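Local coordinates for protein 3-hydroxyacyl-thioester dehydratase X (Mycobacterium tuberculosis, PDB 4OOB) that catalyses the reversible hydration of trans-2-enoyl-CoA to (3R)-3-hydroxyacyl-CoA over a broad range of chain lengths, preferring C8 to C12 substrates in fatty acid metabolism, at residues E205-D210 against G237-T242; V39-P44 against I75-P80; N23-A28 against L33-Q38. All coordinates share one frame; numbering follows the deposited sequence.

In the fold
Two of the three contacts fit loops to the antiparallel sheet of a hotdog fold. Interactions 1 and 2 both reach that sheet, at strands 238-244 and 69-77, whereas interaction 3 joins helix 21-31 to the loop that follows it. Interaction 2 is the buried one, made by aliphatic groups, a glutamine amide and one water; interactions 1 and 3 are partly buried and each turns on an aromatic ring, with an arginine at the ring's edge in interaction 1. Neighbouring contacts are tied by probable hydrogen bonds: Asp210 to Gln77 between 1 and 2, Glu205 to Arg34 between 1 and 3, and Thr42 to Tyr27 between 2 and 3.

Interaction 1. Residues E205-D210 against G237-T242; sequences EARFPD and GGWDLT
Phe208 and Arg207 meet the indole of Trp239, a worked example of how a loop is packed against the sheet of a hotdog fold by one large aromatic side chain. Trp239 stands on strand 238-244, and residues 205-210 form the end of a 3-10 segment and the loop that leads into strand 212-218.

The aromatic part is an edge-to-face (T-shaped) pair. Phe208 directs its CD1-CE1 edge at one face of the indole; its ring centroid lies 5.0 Å from that of the six-membered ring, and the planes are inclined at 60°. The closest carbons are Phe208 CD1 and Trp239 CZ3, 3.6 Å apart, while CE1 rests above the same face toward the rim. On its own flat side the phenyl ring carries Glu205 CA, 3.5 Å above its centre, so the backbone of the 3-10 segment backs the ring that meets the tryptophan. Val257 of strand 251-259 touches both aromatic side chains.

Aliphatic and polar contacts come from Arg207. Its CB packs 3.7 Å from Trp239 CZ2, and the bend at chi3 (-90°) carries the guanidinium round to the indole edge. There NH1 and the indole nitrogen are both donors, and Glu234 supplies the acceptor: its OE1 forms a salt bridge with NH1 and a weak hydrogen bond with Trp239 NE1. Arg207 NH1 lies close to the indole plane, 3.4 Å from Trp239 NE1.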
ATOM      1  N   GLU A 205      10.165  11.446   4.828  1.00 23.60           N
ATOM      2  CA  GLU A 205       9.555  12.011   3.629  1.00 22.55           C
ATOM      3  C   GLU A 205       9.933  13.480   3.362  1.00 21.63           C
ATOM      4  O   GLU A 205       9.889  13.919   2.215  1.00 20.88           O
ATOM      5  CB  GLU A 205       8.020  11.930   3.732  1.00 22.42           C
ATOM      6  CG  GLU A 205       7.402  12.855   4.796  1.00 22.77           C
ATOM      7  CD  GLU A 205       5.871  12.965   4.704  1.00 22.92           C
ATOM      8  OE1 GLU A 205       5.304  12.637   3.634  1.00 23.41           O
ATOM      9  OE2 GLU A 205       5.244  13.374   5.696  1.00 20.63           O
ATOM     10  N   ALA A 206      10.275  14.228   4.408  1.00 20.94           N
ATOM     11  CA  ALA A 206      10.667  15.621   4.242  1.00 23.46           C
ATOM     12  C   ALA A 206      11.906  15.764   3.328  1.00 24.66           C
ATOM     13  O   ALA A 206      12.062  16.776   2.660  1.00 24.09           O
ATOM     14  CB  ALA A 206      10.960  16.279   5.594  1.00 23.36           C
ATOM     15  N   ARG A 207      12.759  14.749   3.332  1.00 24.59           N
ATOM     16  CA  ARG A 207      14.001  14.774   2.610  1.00 27.68           C
ATOM     17  C   ARG A 207      13.915  14.125   1.223  1.00 26.67           C
ATOM     18  O   ARG A 207      14.895  14.133   0.476  1.00 27.87           O
ATOM     19  CB  ARG A 207      15.097  14.119   3.477  1.00 31.05           C
ATOM     20  CG  ARG A 207      15.558  15.036   4.613  1.00 34.27           C
ATOM     21  CD  ARG A 207      16.633  14.424   5.493  1.00 37.07           C
ATOM     22  NE  ARG A 207      16.037  13.689   6.617  1.00 40.50           N
ATOM     23  CZ  ARG A 207      16.183  12.381   6.863  1.00 44.96           C
ATOM     24  NH1 ARG A 207      16.936  11.601   6.092  1.00 46.35           N
ATOM     25  NH2 ARG A 207      15.575  11.835   7.905  1.00 45.62           N
ATOM     26  N   PHE A 208      12.765  13.562   0.855  1.00 26.91           N
ATOM     27  CA  PHE A 208      12.660  12.896  -0.471  1.00 26.44           C
ATOM     28  C   PHE A 208      12.854  13.889  -1.593  1.00 25.39           C
ATOM     29  O   PHE A 208      12.392  15.019  -1.487  1.00 24.08           O
ATOM     30  CB  PHE A 208      11.296  12.207  -0.680  1.00 25.80           C
ATOM     31  CG  PHE A 208      11.057  11.026   0.235  1.00 26.01           C
ATOM     32  CD1 PHE A 208      12.066  10.535   1.062  1.00 25.76           C
ATOM     33  CD2 PHE A 208       9.826  10.402   0.256  1.00 25.70           C
ATOM     34  CE1 PHE A 208      11.841   9.468   1.881  1.00 24.68           C
ATOM     35  CE2 PHE A 208       9.600   9.323   1.075  1.00 24.79           C
ATOM     36  CZ  PHE A 208      10.606   8.861   1.881  1.00 25.07           C
ATOM     37  N   PRO A 209      13.532  13.473  -2.676  1.00 25.78           N
ATOM     38  CA  PRO A 209      13.463  14.315  -3.857  1.00 26.25           C
ATOM     39  C   PRO A 209      12.097  14.180  -4.509  1.00 27.44           C
ATOM     40  O   PRO A 209      11.320  13.278  -4.154  1.00 30.29           O
ATOM     41  CB  PRO A 209      14.574  13.782  -4.750  1.00 25.55           C
ATOM     42  CG  PRO A 209      14.830  12.425  -4.286  1.00 26.06           C
ATOM     43  CD  PRO A 209      14.474  12.361  -2.841  1.00 25.84           C
ATOM     44  N   ASP A 210      11.827  15.063  -5.463  1.00 27.85           N
ATOM     45  CA  ASP A 210      10.545  15.155  -6.144  1.00 26.98           C
ATOM     46  C   ASP A 210      10.344  14.017  -7.136  1.00 25.19           C
ATOM     47  O   ASP A 210       9.231  13.626  -7.418  1.00 28.45           O
ATOM     48  CB  ASP A 210      10.469  16.495  -6.907  1.00 29.89           C
ATOM     49  CG  ASP A 210      10.130  17.681  -6.010  1.00 30.31           C
ATOM     50  OD1 ASP A 210      10.061  17.537  -4.770  1.00 32.28           O
ATOM     51  OD2 ASP A 210       9.890  18.755  -6.566  1.00 32.90           O
ATOM     52  N   GLY A 237      22.231   6.881  -2.155  1.00 44.54           N
ATOM     53  CA  GLY A 237      21.069   6.548  -3.004  1.00 43.59           C
ATOM     54  C   GLY A 237      19.680   6.874  -2.465  1.00 40.07           C
ATOM     55  O   GLY A 237      18.768   7.201  -3.255  1.00 37.05           O
ATOM     56  N   GLY A 238      19.519   6.804  -1.135  1.00 35.81           N
ATOM     57  CA  GLY A 238      18.229   7.062  -0.484  1.00 32.64           C
ATOM     58  C   GLY A 238      18.041   6.265   0.805  1.00 30.43           C
ATOM     59  O   GLY A 238      18.833   6.397   1.739  1.00 28.92           O
ATOM     60  N   TRP A 239      17.013   5.426   0.868  1.00 27.95           N
ATOM     61  CA  TRP A 239      16.659   4.815   2.132  1.00 26.08           C
ATOM     62  C   TRP A 239      16.287   3.366   1.977  1.00 24.90           C
ATOM     63  O   TRP A 239      15.599   2.991   1.028  1.00 24.86           O
ATOM     64  CB  TRP A 239      15.483   5.552   2.750  1.00 26.13           C
ATOM     65  CG  TRP A 239      15.767   6.933   3.232  1.00 28.62           C
ATOM     66  CD1 TRP A 239      16.072   7.300   4.510  1.00 30.13           C
ATOM     67  CD2 TRP A 239      15.711   8.152   2.470  1.00 28.85           C
ATOM     68  NE1 TRP A 239      16.235   8.665   4.584  1.00 31.51           N
ATOM     69  CE2 TRP A 239      16.005   9.211   3.350  1.00 30.04           C
ATOM     70  CE3 TRP A 239      15.467   8.445   1.130  1.00 28.48           C
ATOM     71  CZ2 TRP A 239      16.056  10.540   2.933  1.00 29.53           C
ATOM     72  CZ3 TRP A 239      15.526   9.759   0.712  1.00 28.14           C
ATOM     73  CH2 TRP A 239      15.807  10.792   1.612  1.00 29.14           C
ATOM     74  N   ASP A 240      16.742   2.554   2.920  1.00 24.39           N
ATOM     75  CA  ASP A 240      16.332   1.145   3.044  1.00 25.26           C
ATOM     76  C   ASP A 240      15.533   1.055   4.340  1.00 23.90           C
ATOM     77  O   ASP A 240      15.997   1.526   5.402  1.00 22.98           O
ATOM     78  CB  ASP A 240      17.529   0.202   3.147  1.00 26.35           C
ATOM     79  CG  ASP A 240      18.295   0.061   1.826  1.00 28.12           C
ATOM     80  OD1 ASP A 240      17.843   0.558   0.762  1.00 29.50           O
ATOM     81  OD2 ASP A 240      19.355  -0.583   1.876  1.00 29.96           O
ATOM     82  N   LEU A 241      14.335   0.492   4.233  1.00 23.20           N
ATOM     83  CA  LEU A 241      13.383   0.396   5.360  1.00 22.56           C
ATOM     84  C   LEU A 241      13.029  -1.061   5.635  1.00 21.83           C
ATOM     85  O   LEU A 241      12.832  -1.851   4.708  1.00 20.68           O
ATOM     86  CB  LEU A 241      12.087   1.146   5.038  1.00 23.01           C
ATOM     87  CG  LEU A 241      11.883   2.662   5.112  1.00 23.75           C
ATOM     88  CD1 LEU A 241      13.124   3.477   4.979  1.00 25.07           C
ATOM     89  CD2 LEU A 241      10.911   3.153   4.046  1.00 25.03           C
ATOM     90  N   THR A 242      12.981  -1.409   6.922  1.00 22.13           N
ATOM     91  CA  THR A 242      12.423  -2.667   7.368  1.00 22.28           C
ATOM     92  C   THR A 242      11.591  -2.461   8.608  1.00 20.99           C
ATOM     93  O   THR A 242      12.067  -1.878   9.599  1.00 22.51           O
ATOM     94  CB  THR A 242      13.484  -3.714   7.728  1.00 22.38           C
ATOM     95  OG1 THR A 242      14.328  -3.913   6.624  1.00 24.59           O
ATOM     96  CG2 THR A 242      12.832  -4.998   7.968  1.00 22.91           C
TER

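Interaction 2. Residues V39-P44 against I75-P80; sequences VPLTYP and ITQYRP
Leu41 lies obliquely across Gln77, its CD1 methyl pressed along the glutamine side chain. With CG anti to the backbone N (chi1 174°), Leu41 swings this branch over to the strand, although its CB sets out along the interface. CD1 comes within 3.5 Å of Gln77 CB and 3.4 Å of Gln77 OE1, so one methyl spans both the apolar root and the polar end of its neighbour. The same methyl reaches Ile75 CG2 at 3.8 Å.

Gln77 runs extended from CB to CD, which takes its amide past the leucine toward Val39, which it reaches through a water. This water donates to Gln77 OE1 and to Val39 O, 2.9 Å from each, and joins the two segments where no direct hydrogen bond does. The amide's other end, NE2, is bound to Asp210 O.

Strand 69-77 is one of the antiparallel strands of the hotdog sheet, and residues 39-44 lead into helix 43-57 through a type I turn from Pro40 to Tyr43, closed by the bond from Tyr43 N to Pro40 O.

From within this turn Thr42 meets Ile75 at about a right angle. Thr42 CG2 lies 4.2 Å from Ile75 CD1, a looser contact than those of Leu41. The threonine hydroxyl is engaged elsewhere, hydrogen-bonded to Tyr27 OH of helix 21-31.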
ATOM      1  N   VAL A  39       0.481  16.167  -2.423  1.00 23.05           N
ATOM      2  CA  VAL A  39      -0.019  14.952  -1.786  1.00 20.45           C
ATOM      3  C   VAL A  39       1.178  14.105  -1.390  1.00 19.22           C
ATOM      4  O   VAL A  39       2.203  14.112  -2.080  1.00 18.15           O
ATOM      5  CB  VAL A  39      -0.962  14.139  -2.693  1.00 20.26           C
ATOM      6  CG1 VAL A  39      -2.159  15.008  -3.097  1.00 20.12           C
ATOM      7  CG2 VAL A  39      -0.228  13.597  -3.902  1.00 20.04           C
ATOM      8  N   PRO A  40       1.046  13.375  -0.278  1.00 17.46           N
ATOM      9  CA  PRO A  40       2.038  12.377   0.082  1.00 16.70           C
ATOM     10  C   PRO A  40       2.287  11.343  -1.016  1.00 16.08           C
ATOM     11  O   PRO A  40       1.392  10.950  -1.724  1.00 15.61           O
ATOM     12  CB  PRO A  40       1.405  11.678   1.286  1.00 16.98           C
ATOM     13  CG  PRO A  40       0.387  12.650   1.823  1.00 17.00           C
ATOM     14  CD  PRO A  40      -0.136  13.332   0.596  1.00 17.04           C
ATOM     15  N   LEU A  41       3.524  10.883  -1.103  1.00 16.07           N
ATOM     16  CA  LEU A  41       3.964   9.976  -2.170  1.00 15.45           C
ATOM     17  C   LEU A  41       3.030   8.800  -2.389  1.00 14.54           C
ATOM     18  O   LEU A  41       2.769   8.453  -3.512  1.00 14.35           O
ATOM     19  CB  LEU A  41       5.389   9.488  -1.849  1.00 14.79           C
ATOM     20  CG  LEU A  41       5.992   8.429  -2.749  1.00 14.83           C
ATOM     21  CD1 LEU A  41       6.200   8.914  -4.178  1.00 14.68           C
ATOM     22  CD2 LEU A  41       7.305   7.914  -2.147  1.00 14.75           C
ATOM     23  N   THR A  42       2.538   8.191  -1.304  1.00 14.88           N
ATOM     24  CA  THR A  42       1.639   7.008  -1.376  1.00 14.44           C
ATOM     25  C   THR A  42       0.121   7.324  -1.558  1.00 14.50           C
ATOM     26  O   THR A  42      -0.682   6.416  -1.720  1.00 13.86           O
ATOM     27  CB  THR A  42       1.798   6.143  -0.082  1.00 14.52           C
ATOM     28  OG1 THR A  42       1.604   6.958   1.093  1.00 14.18           O
ATOM     29  CG2 THR A  42       3.169   5.515  -0.048  1.00 14.07           C
ATOM     30  N   TYR A  43      -0.262   8.610  -1.513  1.00 14.43           N
ATOM     31  CA  TYR A  43      -1.668   8.964  -1.442  1.00 14.26           C
ATOM     32  C   TYR A  43      -2.460   8.562  -2.708  1.00 13.59           C
ATOM     33  O   TYR A  43      -3.632   8.211  -2.611  1.00 12.07           O
ATOM     34  CB  TYR A  43      -1.867  10.461  -1.111  1.00 15.16           C
ATOM     35  CG  TYR A  43      -3.307  10.871  -1.306  1.00 15.98           C
ATOM     36  CD1 TYR A  43      -4.237  10.567  -0.347  1.00 16.15           C
ATOM     37  CD2 TYR A  43      -3.741  11.501  -2.468  1.00 16.18           C
ATOM     38  CE1 TYR A  43      -5.558  10.872  -0.523  1.00 16.70           C
ATOM     39  CE2 TYR A  43      -5.066  11.823  -2.643  1.00 16.89           C
ATOM     40  CZ  TYR A  43      -5.970  11.476  -1.667  1.00 17.45           C
ATOM     41  OH  TYR A  43      -7.323  11.748  -1.757  1.00 19.54           O
ATOM     42  N   PRO A  44      -1.817   8.629  -3.894  1.00 13.59           N
ATOM     43  CA  PRO A  44      -2.565   8.290  -5.095  1.00 13.71           C
ATOM     44  C   PRO A  44      -2.947   6.823  -5.149  1.00 13.70           C
ATOM     45  O   PRO A  44      -3.808   6.463  -5.950  1.00 14.01           O
ATOM     46  CB  PRO A  44      -1.611   8.671  -6.244  1.00 13.62           C
ATOM     47  CG  PRO A  44      -0.764   9.723  -5.653  1.00 13.70           C
ATOM     48  CD  PRO A  44      -0.561   9.338  -4.218  1.00 13.54           C
ATOM     49  N   ILE A  75       6.041   2.233  -6.651  1.00 14.98           N
ATOM     50  CA  ILE A  75       5.520   3.552  -7.036  1.00 14.84           C
ATOM     51  C   ILE A  75       6.689   4.275  -7.654  1.00 15.20           C
ATOM     52  O   ILE A  75       7.772   4.304  -7.074  1.00 15.02           O
ATOM     53  CB  ILE A  75       5.010   4.326  -5.809  1.00 14.30           C
ATOM     54  CG1 ILE A  75       3.621   3.823  -5.429  1.00 14.22           C
ATOM     55  CG2 ILE A  75       4.986   5.838  -6.055  1.00 14.92           C
ATOM     56  CD1 ILE A  75       3.235   4.167  -3.983  1.00 13.61           C
ATOM     57  N   THR A  76       6.488   4.823  -8.837  1.00 15.32           N
ATOM     58  CA  THR A  76       7.489   5.723  -9.408  1.00 16.25           C
ATOM     59  C   THR A  76       6.868   7.108  -9.572  1.00 17.16           C
ATOM     60  O   THR A  76       5.995   7.282 -10.403  1.00 17.03           O
ATOM     61  CB  THR A  76       8.018   5.199 -10.757  1.00 16.32           C
ATOM     62  OG1 THR A  76       8.564   3.877 -10.569  1.00 16.37           O
ATOM     63  CG2 THR A  76       9.107   6.088 -11.290  1.00 16.05           C
ATOM     64  N   GLN A  77       7.311   8.085  -8.760  1.00 17.91           N
ATOM     65  CA  GLN A  77       6.816   9.440  -8.876  1.00 18.86           C
ATOM     66  C   GLN A  77       7.745  10.275  -9.733  1.00 20.16           C
ATOM     67  O   GLN A  77       8.840  10.542  -9.299  1.00 22.20           O
ATOM     68  CB  GLN A  77       6.670  10.081  -7.478  1.00 19.16           C
ATOM     69  CG  GLN A  77       6.108  11.497  -7.498  1.00 19.61           C
ATOM     70  CD  GLN A  77       5.790  11.991  -6.099  1.00 20.46           C
ATOM     71  OE1 GLN A  77       4.735  11.715  -5.522  1.00 19.74           O
ATOM     72  NE2 GLN A  77       6.719  12.698  -5.545  1.00 20.92           N
ATOM     73  N   TYR A  78       7.291  10.739 -10.910  1.00 21.68           N
ATOM     74  CA  TYR A  78       8.104  11.582 -11.820  1.00 22.56           C
ATOM     75  C   TYR A  78       8.041  13.022 -11.384  1.00 24.90           C
ATOM     76  O   TYR A  78       8.999  13.749 -11.516  1.00 25.34           O
ATOM     77  CB  TYR A  78       7.644  11.430 -13.291  1.00 23.07           C
ATOM     78  CG  TYR A  78       7.799   9.994 -13.770  1.00 23.05           C
ATOM     79  CD1 TYR A  78       9.044   9.490 -14.138  1.00 24.54           C
ATOM     80  CD2 TYR A  78       6.712   9.136 -13.805  1.00 23.65           C
ATOM     81  CE1 TYR A  78       9.212   8.159 -14.552  1.00 25.08           C
ATOM     82  CE2 TYR A  78       6.843   7.801 -14.199  1.00 24.74           C
ATOM     83  CZ  TYR A  78       8.102   7.305 -14.571  1.00 24.86           C
ATOM     84  OH  TYR A  78       8.237   5.988 -14.934  1.00 23.80           O
ATOM     85  N   ARG A  79       6.885  13.447 -10.898  1.00 27.79           N
ATOM     86  CA  ARG A  79       6.784  14.713 -10.236  1.00 29.23           C
ATOM     87  C   ARG A  79       5.626  14.712  -9.274  1.00 27.22           C
ATOM     88  O   ARG A  79       4.641  14.057  -9.508  1.00 26.74           O
ATOM     89  CB  ARG A  79       6.631  15.861 -11.243  1.00 34.68           C
ATOM     90  CG  ARG A  79       5.471  15.747 -12.226  1.00 39.87           C
ATOM     91  CD  ARG A  79       4.774  17.102 -12.477  1.00 45.22           C
ATOM     92  NE  ARG A  79       3.587  17.222 -11.607  1.00 49.71           N
ATOM     93  CZ  ARG A  79       2.736  18.248 -11.553  1.00 50.83           C
ATOM     94  NH1 ARG A  79       2.888  19.324 -12.316  1.00 50.84           N
ATOM     95  NH2 ARG A  79       1.714  18.189 -10.708  1.00 53.19           N
ATOM     96  N   PRO A  80       5.738  15.487  -8.198  1.00 27.26           N
ATOM     97  CA  PRO A  80       4.709  15.621  -7.190  1.00 27.67           C
ATOM     98  C   PRO A  80       3.390  16.075  -7.741  1.00 27.69           C
ATOM     99  O   PRO A  80       3.337  16.856  -8.661  1.00 29.51           O
ATOM    100  CB  PRO A  80       5.248  16.726  -6.257  1.00 27.74           C
ATOM    101  CG  PRO A  80       6.720  16.743  -6.479  1.00 27.91           C
ATOM    102  CD  PRO A  80       6.925  16.304  -7.894  1.00 28.09           C
TER
HETATM  103  O   HOH W   1       2.904  13.933  -4.909  1.00 17.18           O

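Interaction 3. Residues N23-A28 against L33-Q38; sequences NVAAYA and LRYGNQ
Tyr35 lays the face of its ring against Ala25, where the chain folds back along the helix it has just left. The contact belongs to the connection from helix 21-31 to helix 43-57 in this hotdog-fold protein, a helix with its own following loop packed back on it. A chi1 of 177° turns the tyrosine CG to the far side from its backbone nitrogen, an extended setting that carries the ring along the flank of helix 21-31. The methyl of Ala25 sits almost exactly over the ring: CB is 3.8 Å from the centroid and 5° off the ring normal, a well-formed CH-pi contact. Ala25 CA lies over the same face, 3.7 Å from Tyr35 CD1, so backbone and methyl both lie against that face.

Val24 meets another part of the tyrosine. Its CG1 branch approaches the ring edge near the ring plane, 3.9 Å from Tyr35 CD1, and the two side chains cross at about a right angle. One turn further along the helix, Ala28 places its CB 3.9 Å from Tyr35 CB, at the root of the tyrosine. Three helix residues thus address the face, the edge and the base of one side chain.

The return begins at a backbone bond: Leu33 N donates to Ala28 O at 2.9 Å. The Leu33 side chain touches the Tyr27 ring loosely, Leu33 CD2 lying 4.4 Å from Tyr27 CE1, and also packs on Ala198 of helix 193-199. The Tyr27 hydroxyl is engaged outside the contact, with Thr42, while Arg34 N is bound by Glu205 OE2.

Small alanines let the tyrosine ring lie close to the helix backbone. The chemistry is that of apolar packing plus a single backbone hydrogen bond, which implies that the loop's course beside the helix probably rests on shape and on one backbone amide, not on charge.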
ATOM      1  N   ASN A  23      -9.767  15.084   2.148  1.00 25.86           N
ATOM      2  CA  ASN A  23      -9.461  13.672   2.145  1.00 24.64           C
ATOM      3  C   ASN A  23      -7.946  13.486   2.260  1.00 22.72           C
ATOM      4  O   ASN A  23      -7.482  12.647   3.001  1.00 22.12           O
ATOM      5  CB  ASN A  23      -9.983  13.047   0.870  1.00 26.59           C
ATOM      6  CG  ASN A  23      -9.859  11.568   0.904  1.00 27.60           C
ATOM      7  OD1 ASN A  23      -9.063  10.974   0.185  1.00 32.31           O
ATOM      8  ND2 ASN A  23     -10.580  10.969   1.796  1.00 27.31           N
ATOM      9  N   VAL A  24      -7.182  14.317   1.553  1.00 21.80           N
ATOM     10  CA  VAL A  24      -5.737  14.326   1.699  1.00 22.62           C
ATOM     11  C   VAL A  24      -5.364  14.605   3.175  1.00 21.93           C
ATOM     12  O   VAL A  24      -4.574  13.866   3.758  1.00 20.97           O
ATOM     13  CB  VAL A  24      -5.014  15.354   0.785  1.00 23.34           C
ATOM     14  CG1 VAL A  24      -3.488  15.198   0.911  1.00 23.43           C
ATOM     15  CG2 VAL A  24      -5.460  15.229  -0.664  1.00 23.32           C
ATOM     16  N   ALA A  25      -5.955  15.647   3.755  1.00 21.99           N
ATOM     17  CA  ALA A  25      -5.663  16.040   5.151  1.00 22.78           C
ATOM     18  C   ALA A  25      -5.970  14.900   6.079  1.00 21.46           C
ATOM     19  O   ALA A  25      -5.217  14.612   6.975  1.00 21.80           O
ATOM     20  CB  ALA A  25      -6.474  17.275   5.568  1.00 22.23           C
ATOM     21  N   ALA A  26      -7.102  14.255   5.844  1.00 21.25           N
ATOM     22  CA  ALA A  26      -7.555  13.198   6.735  1.00 20.62           C
ATOM     23  C   ALA A  26      -6.616  12.022   6.632  1.00 19.46           C
ATOM     24  O   ALA A  26      -6.354  11.389   7.640  1.00 19.77           O
ATOM     25  CB  ALA A  26      -8.986  12.776   6.406  1.00 20.30           C
ATOM     26  N   TYR A  27      -6.151  11.743   5.405  1.00 19.15           N
ATOM     27  CA  TYR A  27      -5.182  10.671   5.089  1.00 18.44           C
ATOM     28  C   TYR A  27      -3.835  10.961   5.706  1.00 18.23           C
ATOM     29  O   TYR A  27      -3.227  10.097   6.343  1.00 17.59           O
ATOM     30  CB  TYR A  27      -5.027  10.501   3.543  1.00 17.80           C
ATOM     31  CG  TYR A  27      -3.936   9.519   3.050  1.00 17.26           C
ATOM     32  CD1 TYR A  27      -2.582   9.903   2.938  1.00 17.43           C
ATOM     33  CD2 TYR A  27      -4.259   8.217   2.657  1.00 17.22           C
ATOM     34  CE1 TYR A  27      -1.607   9.022   2.453  1.00 16.44           C
ATOM     35  CE2 TYR A  27      -3.303   7.340   2.174  1.00 16.54           C
ATOM     36  CZ  TYR A  27      -1.971   7.730   2.085  1.00 16.16           C
ATOM     37  OH  TYR A  27      -1.030   6.833   1.599  1.00 15.31           O
ATOM     38  N   ALA A  28      -3.322  12.161   5.470  1.00 19.18           N
ATOM     39  CA  ALA A  28      -2.096  12.553   6.119  1.00 19.41           C
ATOM     40  C   ALA A  28      -2.248  12.381   7.641  1.00 20.29           C
ATOM     41  O   ALA A  28      -1.368  11.798   8.272  1.00 22.65           O
ATOM     42  CB  ALA A  28      -1.738  13.977   5.744  1.00 20.16           C
ATOM     43  N   LEU A  33       1.461  11.449   8.307  1.00 20.76           N
ATOM     44  CA  LEU A  33       2.288  12.034   7.287  1.00 20.03           C
ATOM     45  C   LEU A  33       1.914  13.516   7.224  1.00 21.45           C
ATOM     46  O   LEU A  33       0.975  13.951   7.903  1.00 21.55           O
ATOM     47  CB  LEU A  33       1.998  11.323   5.984  1.00 20.40           C
ATOM     48  CG  LEU A  33       2.984  10.319   5.416  1.00 20.74           C
ATOM     49  CD1 LEU A  33       3.807   9.530   6.428  1.00 21.04           C
ATOM     50  CD2 LEU A  33       2.270   9.381   4.484  1.00 20.39           C
ATOM     51  N   ARG A  34       2.661  14.297   6.459  1.00 21.93           N
ATOM     52  CA  ARG A  34       2.555  15.741   6.513  1.00 23.37           C
ATOM     53  C   ARG A  34       1.512  16.178   5.486  1.00 22.63           C
ATOM     54  O   ARG A  34       1.540  15.715   4.375  1.00 22.78           O
ATOM     55  CB  ARG A  34       3.908  16.367   6.204  1.00 25.62           C
ATOM     56  CG  ARG A  34       4.081  17.769   6.773  1.00 29.27           C
ATOM     57  CD  ARG A  34       5.234  18.523   6.128  1.00 30.44           C
ATOM     58  NE  ARG A  34       4.769  19.149   4.900  1.00 34.88           N
ATOM     59  CZ  ARG A  34       4.370  20.415   4.768  1.00 40.21           C
ATOM     60  NH1 ARG A  34       4.400  21.272   5.796  1.00 43.79           N
ATOM     61  NH2 ARG A  34       3.949  20.845   3.576  1.00 40.90           N
ATOM     62  N   TYR A  35       0.567  17.016   5.879  1.00 22.12           N
ATOM     63  CA  TYR A  35      -0.381  17.609   4.973  1.00 22.85           C
ATOM     64  C   TYR A  35       0.213  18.918   4.485  1.00 23.09           C
ATOM     65  O   TYR A  35       0.561  19.761   5.296  1.00 23.81           O
ATOM     66  CB  TYR A  35      -1.737  17.870   5.668  1.00 24.28           C
ATOM     67  CG  TYR A  35      -2.754  18.565   4.766  1.00 26.46           C
ATOM     68  CD1 TYR A  35      -3.011  18.071   3.476  1.00 26.78           C
ATOM     69  CD2 TYR A  35      -3.458  19.719   5.184  1.00 26.92           C
ATOM     70  CE1 TYR A  35      -3.926  18.686   2.641  1.00 29.46           C
ATOM     71  CE2 TYR A  35      -4.368  20.356   4.336  1.00 28.01           C
ATOM     72  CZ  TYR A  35      -4.597  19.835   3.064  1.00 29.82           C
ATOM     73  OH  TYR A  35      -5.485  20.398   2.175  1.00 33.28           O
ATOM     74  N   GLY A  36       0.275  19.075   3.171  1.00 22.34           N
ATOM     75  CA  GLY A  36       0.760  20.271   2.516  1.00 24.94           C
ATOM     76  C   GLY A  36       0.278  20.454   1.078  1.00 27.58           C
ATOM     77  O   GLY A  36      -0.740  19.851   0.639  1.00 28.89           O
ATOM     78  N   ASN A  37       0.983  21.307   0.331  1.00 30.07           N
ATOM     79  CA  ASN A  37       0.618  21.551  -1.092  1.00 31.55           C
ATOM     80  C   ASN A  37       0.725  20.311  -1.958  1.00 28.04           C
ATOM     81  O   ASN A  37      -0.090  20.174  -2.868  1.00 25.23           O
ATOM     82  CB  ASN A  37       1.446  22.690  -1.755  1.00 34.32           C
ATOM     83  CG  ASN A  37       1.304  24.013  -1.029  1.00 37.79           C
ATOM     84  OD1 ASN A  37       0.229  24.377  -0.502  1.00 37.02           O
ATOM     85  ND2 ASN A  37       2.407  24.734  -0.958  1.00 41.77           N
ATOM     86  N   GLN A  38       1.730  19.446  -1.696  1.00 26.94           N
ATOM     87  CA  GLN A  38       1.880  18.162  -2.439  1.00 26.52           C
ATOM     88  C   GLN A  38       1.196  17.022  -1.704  1.00 24.58           C
ATOM     89  O   GLN A  38       1.376  16.849  -0.510  1.00 23.49           O
ATOM     90  CB  GLN A  38       3.304  17.641  -2.594  1.00 28.78           C
ATOM     91  CG  GLN A  38       4.484  18.555  -2.462  1.00 32.89           C
ATOM     92  CD  GLN A  38       4.809  19.192  -3.749  1.00 34.79           C
ATOM     93  OE1 GLN A  38       5.969  19.258  -4.167  1.00 38.61           O
ATOM     94  NE2 GLN A  38       3.782  19.667  -4.404  1.00 37.18           N
TER